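Local coordinates for phosphoribosylformylglycinamidine cyclo-ligase (Thermus thermophilus HB8, PDB 5AVM), which probably catalyses the ATP-dependent ring closure of formylglycinamidine ribonucleotide to 5-aminoimidazole ribonucleotide in de novo purine biosynthesis, at residues 67-70 / 71-74; 84-87 / 88-92; 283-286 / 287-291; 309-312 / 313-317. All coordinates share one frame; numbering follows the deposited sequence.

Interaction 1: residues 67-70 / 71-74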
loop_
_atom_site.group_PDB
_atom_site.type_symbol
_atom_site.label_atom_id
_atom_site.label_comp_id
_atom_site.label_asym_id
_atom_site.label_seq_id
_atom_site.Cartn_x
_atom_site.Cartn_y
_atom_site.Cartn_z
ATOM N N THR B 67 -1.251 -12.725 -10.324
ATOM C CA THR B 67 -0.139 -13.253 -9.546
ATOM C C THR B 67 -0.196 -14.768 -9.419
ATOM O O THR B 67 0.826 -15.445 -9.525
ATOM C CB THR B 67 -0.110 -12.638 -8.136
ATOM O OG1 THR B 67 0.033 -11.215 -8.235
ATOM C CG2 THR B 67 1.053 -13.195 -7.343
ATOM N N LEU B 68 -1.388 -15.306 -9.191
ATOM C CA LEU B 68 -1.538 -16.750 -9.061
ATOM C C LEU B 68 -1.242 -17.416 -10.404
ATOM O O LEU B 68 -0.603 -18.470 -10.454
ATOM C CB LEU B 68 -2.948 -17.079 -8.578
ATOM C CG LEU B 68 -3.230 -16.438 -7.219
ATOM C CD1 LEU B 68 -4.669 -16.677 -6.804
ATOM C CD2 LEU B 68 -2.264 -17.008 -6.191
ATOM N N LEU B 69 -1.685 -16.790 -11.494
ATOM C CA LEU B 69 -1.437 -17.329 -12.826
ATOM C C LEU B 69 0.066 -17.413 -13.100
ATOM O O LEU B 69 0.552 -18.397 -13.669
ATOM C CB LEU B 69 -2.095 -16.448 -13.892
ATOM C CG LEU B 69 -1.898 -16.888 -15.349
ATOM C CD1 LEU B 69 -2.546 -18.254 -15.574
ATOM C CD2 LEU B 69 -2.503 -15.855 -16.284
ATOM N N ALA B 70 0.794 -16.376 -12.687
ATOM C CA ALA B 70 2.242 -16.298 -12.886
ATOM C C ALA B 70 3.012 -17.344 -12.086
ATOM O O ALA B 70 3.936 -17.976 -12.603
ATOM C CB ALA B 70 2.741 -14.899 -12.527
ATOM N N LEU B 71 2.650 -17.517 -10.822
ATOM C CA LEU B 71 3.332 -18.496 -9.989
ATOM C C LEU B 71 3.151 -19.878 -10.609
ATOM O O LEU B 71 4.123 -20.604 -10.828
ATOM C CB LEU B 71 2.767 -18.473 -8.565
ATOM C CG LEU B 71 3.068 -17.247 -7.698
ATOM C CD1 LEU B 71 2.163 -17.266 -6.484
ATOM C CD2 LEU B 71 4.533 -17.237 -7.291
ATOM N N GLU B 72 1.899 -20.223 -10.898
ATOM C CA GLU B 72 1.564 -21.507 -11.502
ATOM C C GLU B 72 2.430 -21.781 -12.729
ATOM O O GLU B 72 3.023 -22.854 -12.853
ATOM C CB GLU B 72 0.087 -21.536 -11.895
ATOM C CG GLU B 72 -0.875 -21.421 -10.727
ATOM C CD GLU B 72 -2.321 -21.571 -11.154
ATOM O OE1 GLU B 72 -2.812 -20.713 -11.921
ATOM O OE2 GLU B 72 -2.967 -22.552 -10.727
ATOM N N ALA B 73 2.502 -20.809 -13.634
ATOM C CA ALA B 73 3.296 -20.944 -14.849
ATOM C C ALA B 73 4.787 -20.866 -14.536
ATOM O O ALA B 73 5.622 -20.992 -15.428
ATOM C CB ALA B 73 2.916 -19.859 -15.842
ATOM N N GLY B 74 5.112 -20.649 -13.265
ATOM C CA GLY B 74 6.503 -20.570 -12.846
ATOM C C GLY B 74 7.320 -19.458 -13.477
ATOM O O GLY B 74 8.426 -19.694 -13.956
#

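Interaction 2: residues 84-87 / 88-92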
loop_
_atom_site.group_PDB
_atom_site.type_symbol
_atom_site.label_atom_id
_atom_site.label_comp_id
_atom_site.label_asym_id
_atom_site.label_seq_id
_atom_site.Cartn_x
_atom_site.Cartn_y
_atom_site.Cartn_z
ATOM N N VAL B 84 4.199 -1.785 -11.410
ATOM C CA VAL B 84 4.756 -0.467 -11.680
ATOM C C VAL B 84 4.048 0.220 -12.843
ATOM O O VAL B 84 3.648 1.385 -12.732
ATOM C CB VAL B 84 6.273 -0.578 -11.960
ATOM C CG1 VAL B 84 6.825 0.740 -12.471
ATOM C CG2 VAL B 84 6.986 -0.984 -10.680
ATOM N N ASN B 85 3.884 -0.497 -13.953
ATOM C CA ASN B 85 3.215 0.063 -15.124
ATOM C C ASN B 85 1.753 0.397 -14.867
ATOM O O ASN B 85 1.237 1.365 -15.416
ATOM C CB ASN B 85 3.325 -0.895 -16.302
ATOM C CG ASN B 85 4.723 -0.950 -16.856
ATOM O OD1 ASN B 85 5.629 -0.316 -16.313
ATOM N ND2 ASN B 85 4.915 -1.704 -17.936
ATOM N N HIS B 86 1.084 -0.405 -14.045
ATOM C CA HIS B 86 -0.310 -0.160 -13.708
ATOM C C HIS B 86 -0.348 1.083 -12.825
ATOM O O HIS B 86 -1.256 1.906 -12.923
ATOM C CB HIS B 86 -0.875 -1.377 -12.972
ATOM C CG HIS B 86 -2.321 -1.257 -12.591
ATOM N ND1 HIS B 86 -3.159 -2.349 -12.526
ATOM C CD2 HIS B 86 -3.058 -0.197 -12.186
ATOM C CE1 HIS B 86 -4.349 -1.969 -12.094
ATOM N NE2 HIS B 86 -4.312 -0.668 -11.878
ATOM N N SER B 87 0.663 1.217 -11.970
ATOM C CA SER B 87 0.773 2.360 -11.064
ATOM C C SER B 87 1.070 3.636 -11.853
ATOM O O SER B 87 0.519 4.701 -11.565
ATOM C CB SER B 87 1.890 2.121 -10.029
ATOM O OG SER B 87 1.629 0.979 -9.215
ATOM N N VAL B 88 1.948 3.525 -12.842
ATOM C CA VAL B 88 2.304 4.664 -13.669
ATOM C C VAL B 88 1.084 5.196 -14.422
ATOM O O VAL B 88 0.879 6.405 -14.502
ATOM C CB VAL B 88 3.423 4.287 -14.681
ATOM C CG1 VAL B 88 3.612 5.394 -15.707
ATOM C CG2 VAL B 88 4.731 4.043 -13.939
ATOM N N ASN B 89 0.263 4.294 -14.956
ATOM C CA ASN B 89 -0.915 4.693 -15.719
ATOM C C ASN B 89 -2.005 5.350 -14.895
ATOM O O ASN B 89 -2.638 6.289 -15.359
ATOM C CB ASN B 89 -1.508 3.499 -16.476
ATOM C CG ASN B 89 -0.639 3.045 -17.644
ATOM O OD1 ASN B 89 0.403 3.649 -17.941
ATOM N ND2 ASN B 89 -1.064 1.972 -18.316
ATOM N N ASP B 90 -2.246 4.856 -13.686
ATOM C CA ASP B 90 -3.274 5.454 -12.832
ATOM C C ASP B 90 -2.922 6.904 -12.516
ATOM O O ASP B 90 -3.802 7.728 -12.239
ATOM C CB ASP B 90 -3.426 4.653 -11.534
ATOM C CG ASP B 90 -4.515 3.598 -11.625
ATOM O OD1 ASP B 90 -4.991 3.320 -12.748
ATOM O OD2 ASP B 90 -4.900 3.043 -10.571
ATOM N N LEU B 91 -1.626 7.204 -12.569
ATOM C CA LEU B 91 -1.124 8.544 -12.305
ATOM C C LEU B 91 -1.196 9.378 -13.586
ATOM O O LEU B 91 -1.569 10.548 -13.543
ATOM C CB LEU B 91 0.318 8.475 -11.780
ATOM C CG LEU B 91 0.592 9.147 -10.426
ATOM C CD1 LEU B 91 -0.213 8.476 -9.326
ATOM C CD2 LEU B 91 2.067 9.058 -10.108
ATOM N N LEU B 92 -0.852 8.774 -14.725
ATOM C CA LEU B 92 -0.906 9.477 -16.005
ATOM C C LEU B 92 -2.323 9.932 -16.310
ATOM O O LEU B 92 -2.523 10.891 -17.050
ATOM C CB LEU B 92 -0.405 8.584 -17.136
ATOM C CG LEU B 92 1.104 8.324 -17.179
ATOM C CD1 LEU B 92 1.409 7.289 -18.260
ATOM C CD2 LEU B 92 1.855 9.622 -17.440
#

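Interaction 3: residues 283-286 / 287-291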
loop_
_atom_site.group_PDB
_atom_site.type_symbol
_atom_site.label_atom_id
_atom_site.label_comp_id
_atom_site.label_asym_id
_atom_site.label_seq_id
_atom_site.Cartn_x
_atom_site.Cartn_y
_atom_site.Cartn_z
ATOM N N GLY B 283 -14.056 -19.975 -22.875
ATOM C CA GLY B 283 -14.881 -19.897 -21.687
ATOM C C GLY B 283 -16.324 -19.603 -22.038
ATOM O O GLY B 283 -17.171 -19.485 -21.152
ATOM N N GLY B 284 -16.607 -19.492 -23.333
ATOM C CA GLY B 284 -17.957 -19.201 -23.770
ATOM C C GLY B 284 -18.455 -17.989 -23.017
ATOM O O GLY B 284 -19.558 -17.983 -22.470
ATOM N N ILE B 285 -17.621 -16.957 -22.990
ATOM C CA ILE B 285 -17.929 -15.720 -22.286
ATOM C C ILE B 285 -18.664 -14.725 -23.180
ATOM O O ILE B 285 -18.190 -14.378 -24.264
ATOM C CB ILE B 285 -16.625 -15.077 -21.753
ATOM C CG1 ILE B 285 -15.905 -16.073 -20.840
ATOM C CG2 ILE B 285 -16.935 -13.794 -21.009
ATOM C CD1 ILE B 285 -14.461 -15.739 -20.583
ATOM N N PRO B 286 -19.848 -14.269 -22.738
ATOM C CA PRO B 286 -20.670 -13.307 -23.484
ATOM C C PRO B 286 -19.935 -11.978 -23.697
ATOM O O PRO B 286 -19.074 -11.604 -22.898
ATOM C CB PRO B 286 -21.903 -13.143 -22.595
ATOM C CG PRO B 286 -22.002 -14.475 -21.904
ATOM C CD PRO B 286 -20.565 -14.758 -21.548
ATOM N N GLU B 287 -20.280 -11.266 -24.767
ATOM C CA GLU B 287 -19.642 -9.985 -25.069
ATOM C C GLU B 287 -19.905 -8.947 -23.974
ATOM O O GLU B 287 -18.993 -8.238 -23.558
ATOM C CB GLU B 287 -20.143 -9.434 -26.409
ATOM C CG GLU B 287 -19.185 -8.446 -27.064
ATOM C CD GLU B 287 -19.886 -7.393 -27.904
ATOM O OE1 GLU B 287 -19.192 -6.698 -28.674
ATOM O OE2 GLU B 287 -21.119 -7.243 -27.790
ATOM N N GLU B 288 -21.155 -8.859 -23.519
ATOM C CA GLU B 288 -21.546 -7.909 -22.474
ATOM C C GLU B 288 -20.675 -8.077 -21.235
ATOM O O GLU B 288 -20.441 -7.128 -20.484
ATOM C CB GLU B 288 -23.017 -8.112 -22.098
ATOM C CG GLU B 288 -24.007 -7.794 -23.216
ATOM C CD GLU B 288 -24.146 -6.300 -23.480
ATOM O OE1 GLU B 288 -23.123 -5.638 -23.771
ATOM O OE2 GLU B 288 -25.284 -5.788 -23.397
ATOM N N GLU B 289 -20.204 -9.300 -21.033
ATOM C CA GLU B 289 -19.350 -9.631 -19.905
ATOM C C GLU B 289 -17.875 -9.419 -20.234
ATOM O O GLU B 289 -17.074 -9.138 -19.350
ATOM C CB GLU B 289 -19.594 -11.081 -19.491
ATOM C CG GLU B 289 -18.468 -11.710 -18.705
ATOM C CD GLU B 289 -18.884 -13.025 -18.096
ATOM O OE1 GLU B 289 -19.581 -13.801 -18.788
ATOM O OE2 GLU B 289 -18.510 -13.282 -16.931
ATOM N N MET B 290 -17.517 -9.558 -21.505
ATOM C CA MET B 290 -16.135 -9.359 -21.924
ATOM C C MET B 290 -15.684 -7.918 -21.693
ATOM O O MET B 290 -14.558 -7.677 -21.249
ATOM C CB MET B 290 -15.963 -9.706 -23.407
ATOM C CG MET B 290 -15.910 -11.192 -23.702
ATOM S SD MET B 290 -14.676 -12.059 -22.724
ATOM C CE MET B 290 -13.200 -11.809 -23.690
ATOM N N TYR B 291 -16.564 -6.968 -22.000
ATOM C CA TYR B 291 -16.254 -5.552 -21.833
ATOM C C TYR B 291 -16.400 -5.081 -20.397
ATOM O O TYR B 291 -15.995 -3.976 -20.051
ATOM C CB TYR B 291 -17.140 -4.697 -22.740
ATOM C CG TYR B 291 -16.702 -4.718 -24.182
ATOM C CD1 TYR B 291 -16.912 -5.841 -24.972
ATOM C CD2 TYR B 291 -16.008 -3.645 -24.735
ATOM C CE1 TYR B 291 -16.437 -5.902 -26.278
ATOM C CE2 TYR B 291 -15.527 -3.698 -26.041
ATOM C CZ TYR B 291 -15.745 -4.833 -26.805
ATOM O OH TYR B 291 -15.255 -4.915 -28.091
#

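Interaction 4: residues 309-312 / 313-317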
loop_
_atom_site.group_PDB
_atom_site.type_symbol
_atom_site.label_atom_id
_atom_site.label_comp_id
_atom_site.label_asym_id
_atom_site.label_seq_id
_atom_site.Cartn_x
_atom_site.Cartn_y
_atom_site.Cartn_z
ATOM N N ALA B 309 -6.438 15.128 -31.012
ATOM C CA ALA B 309 -6.283 13.716 -31.332
ATOM C C ALA B 309 -5.415 13.599 -32.586
ATOM O O ALA B 309 -4.455 12.826 -32.624
ATOM C CB ALA B 309 -7.645 13.089 -31.577
ATOM N N GLU B 310 -5.758 14.387 -33.605
ATOM C CA GLU B 310 -5.024 14.403 -34.869
ATOM C C GLU B 310 -3.532 14.621 -34.653
ATOM O O GLU B 310 -2.711 13.830 -35.110
ATOM C CB GLU B 310 -5.569 15.507 -35.788
ATOM C CG GLU B 310 -6.570 15.045 -36.844
ATOM C CD GLU B 310 -7.832 14.455 -36.247
ATOM O OE1 GLU B 310 -8.495 15.153 -35.452
ATOM O OE2 GLU B 310 -8.165 13.296 -36.578
ATOM N N GLU B 311 -3.190 15.704 -33.962
ATOM C CA GLU B 311 -1.796 16.042 -33.679
ATOM C C GLU B 311 -1.126 14.930 -32.868
ATOM O O GLU B 311 0.083 14.705 -32.967
ATOM C CB GLU B 311 -1.733 17.376 -32.917
ATOM C CG GLU B 311 -0.361 17.735 -32.342
ATOM C CD GLU B 311 -0.365 19.049 -31.552
ATOM O OE1 GLU B 311 -1.331 19.299 -30.795
ATOM O OE2 GLU B 311 0.606 19.827 -31.682
ATOM N N ALA B 312 -1.935 14.234 -32.075
ATOM C CA ALA B 312 -1.449 13.148 -31.234
ATOM C C ALA B 312 -1.166 11.870 -32.026
ATOM O O ALA B 312 -0.115 11.257 -31.867
ATOM C CB ALA B 312 -2.461 12.865 -30.127
ATOM N N LEU B 313 -2.098 11.465 -32.880
ATOM C CA LEU B 313 -1.903 10.257 -33.668
ATOM C C LEU B 313 -0.666 10.325 -34.566
ATOM O O LEU B 313 -0.247 9.317 -35.143
ATOM C CB LEU B 313 -3.154 9.974 -34.498
ATOM C CG LEU B 313 -4.370 9.694 -33.619
ATOM C CD1 LEU B 313 -5.569 9.401 -34.492
ATOM C CD2 LEU B 313 -4.077 8.521 -32.694
ATOM N N LYS B 314 -0.078 11.514 -34.672
ATOM C CA LYS B 314 1.115 11.712 -35.485
ATOM C C LYS B 314 2.348 11.539 -34.601
ATOM O O LYS B 314 3.471 11.386 -35.093
ATOM C CB LYS B 314 1.117 13.122 -36.078
ATOM C CG LYS B 314 -0.178 13.514 -36.762
ATOM C CD LYS B 314 -0.169 15.001 -37.125
ATOM C CE LYS B 314 -1.523 15.465 -37.664
ATOM N NZ LYS B 314 -1.581 16.944 -37.875
ATOM N N LEU B 315 2.119 11.565 -33.289
ATOM C CA LEU B 315 3.183 11.433 -32.297
ATOM C C LEU B 315 3.093 10.096 -31.572
ATOM O O LEU B 315 4.102 9.545 -31.117
ATOM C CB LEU B 315 3.068 12.555 -31.258
ATOM C CG LEU B 315 2.907 13.993 -31.759
ATOM C CD1 LEU B 315 2.551 14.914 -30.597
ATOM C CD2 LEU B 315 4.190 14.437 -32.438
ATOM N N VAL B 316 1.881 9.573 -31.462
ATOM C CA VAL B 316 1.690 8.325 -30.752
ATOM C C VAL B 316 0.814 7.293 -31.466
ATOM O O VAL B 316 0.002 7.623 -32.335
ATOM C CB VAL B 316 1.108 8.607 -29.345
ATOM C CG1 VAL B 316 -0.153 9.434 -29.462
ATOM C CG2 VAL B 316 0.794 7.315 -28.642
ATOM N N GLU B 317 1.012 6.035 -31.081
ATOM C CA GLU B 317 0.270 4.897 -31.611
ATOM C C GLU B 317 -1.107 4.877 -30.952
ATOM O O GLU B 317 -1.270 4.334 -29.864
ATOM C CB GLU B 317 1.032 3.611 -31.283
ATOM C CG GLU B 317 0.397 2.328 -31.774
ATOM C CD GLU B 317 1.325 1.138 -31.601
ATOM O OE1 GLU B 317 2.457 1.197 -32.128
ATOM O OE2 GLU B 317 0.929 0.148 -30.946
#

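Interaction 1: residues 67-70 / 71-74
The carbonyl oxygen of T67 receives the backbone N-H of L71, with 3.0 Å between T67 O and L71 N and an N-H...O angle of 163°. It is the first of three successive i to i+4 bonds in the last turns of helix 66-72; E72 N to L68 O and A73 N to L69 O follow. The L71 side chain folds back over the same carbonyl: with CG anti to its own carbonyl carbon (chi1 -70°), L71 CG lies 3.4 Å from T67 O. One branch reaches further, and L71 CD1 comes to 4.4 Å from L68 CD2, a loose methyl contact between leucines of one helix flank. E72 behaves likewise, its CG resting 3.0 Å from L68 O, while its extended chain runs back beside L68 and L69, where E72 OE1 makes a salt bridge with R194 of helix 190-196. That suits glutamate: a methylene stem against the helix and a charged end at the surface. A73 CB lies 3.5 Å from L69 O. At G74 the chain leaves the helix in a backbone conformation (phi 61°) that a residue without a CB adopts most readily, a Schellman motif whose G74 N reaches L71 O. Around this helix end, L69 packs on helix 190-196, A70 and A73 on L218 of helix 213-218, T67 and L71 on W150 of strand 150-161, and L68 meets G143 of the second subunit.

Interaction 2: residues 84-87 / 88-92
The H86 ring presents its edge to the carboxylate of D90 one turn further along helix 79-92. D90 OD2 lies in the ring plane, 4.0 Å from H86 NE2, and the carboxylate is turned 78° from the ring; each group has its polar partner elsewhere. With CG opposite the backbone N (chi1 -179°) the ring stands out from the helix, tipped toward the next turn, so that its CD2-NE2 edge faces D90, and its ND1 bonds T187 OG1. D90 OD1 accepts from H243 ND1. With an alanine at D90, H243 would probably lose its acceptor and the ring edge of H86 its carboxylate neighbour. On another flank V84 and V88 approach at a slant, V84 CG1 and V88 CG2 being 4.2 Å apart; these branched apolar chains suit the face toward helices 112-129 and 225-233. N89 CG sits 3.4 Å from N85 O, but both amides spend their polar ends outward, N89 on R222 O and Y224 N, N85 on H221 O and H129 NE2. The backbone bonds run i to i+4, V88 N to V84 O at 2.7 Å. D90 OD2 also lies near D61 of strand 54-62. Helix 79-92 is a buried helix of the PurM-like N-terminal domain, packed between strand 54-62 and helix 112-129 on its own side and H221, H243 and helix 225-233 of the C-terminal part, where the two parts meet.

Interaction 3: residues 283-286 / 287-291
A hydrophobic staple closes the start of helix 287-293: I285, just before the N-cap residue P286, meets M290 in the first turn. The touching branch of I285 is CG2, set opposite the backbone N, and it lies 3.3 Å from M290 SD. M290 brings its sulfur there through bends at chi2 (-53°) and chi3, and the two side chains cross at about a right angle. E289 lends its stem to the same methyl, its CG 3.5 Å from I285 CG2, and its OE1 comes to 3.1 Å from P286 CD. P286 suits the N-cap, where its lack of an N-H costs no helical bond, while its carbonyl starts the helix. M290 N donates in the carbonyl plane to P286 O at 2.9 Å, and E289 N adds a weak bond to the same oxygen. Upstream, G284 with positive phi is the C-prime residue of the Schellman motif that ends helix 275-283, so the chain turns from one helix into the next within a few residues. I285 packs on L192 and V196 of helix 190-196, and L192 also touches E289. On the side of strand 330-332, L332 meets E287, whose carboxylate makes a salt bridge with R267.

Interaction 4: residues 309-312 / 313-317
The C-terminal end of helix 306-313 unwinds here into the loop before strand 319-326, and the carbonyl of A312 ties the two together. Its oxygen takes two backbone donors: V316 N, at 2.6 Å from A312 O, approaches nearly along the C=O axis, whereas L315 N, 2.7 Å from A312 O, comes from above the carbonyl plane, 54° out of it. One turn earlier L313 N bonds A309 O at 2.7 Å, a straight helical bond. V316 CG1 takes the position between backbone N and carbonyl carbon (chi1 54°), which turns this methyl over the A312 carbonyl, V316 CG1 lying 3.0 Å from A312 O and 4.2 Å from A312 CB. The small alanine suits the buried side, against L178 and L231. K314 suits the exposed side: its extended alkyl chain lies along the last turn with CG 3.0 Å from E310 O, carrying the amine outward. On the next flank, L315 CG lies 3.2 Å from E311 O, and its side chain packs on L231, A234 and V236. A serine in place of L315 would probably open a gap beside those three residues and lose the apolar cover over the E311 carbonyl. L313 also leans on L178 of strand 176-181. Because strands 298-304 and 319-326 run parallel with 176-181 between them, helix 306-313 is the connection of a split beta-alpha-beta unit in the C-terminal domain.

Overall arrangement
Interactions 1 and 2 belong to the N-terminal AIR synthase-related part, on consecutive helices whose contact centres are 22 Å apart; interactions 3 and 4 belong to the C-terminal part, their centres 31 Å apart. None touches another. Interaction 2 is the central one, its centre about 7 Å from the chain centre, and is buried where the two parts meet; none of the four is seen to touch a nucleotide. The other three are helix ends or starts with centres about 19 to 20 Å from the chain centre, interactions 1 and 4 on opposite sides of it. Two helices bridge the parts: 190-196 packs against both interaction 1 and interaction 3, and 225-233 against both interaction 2 and interaction 4.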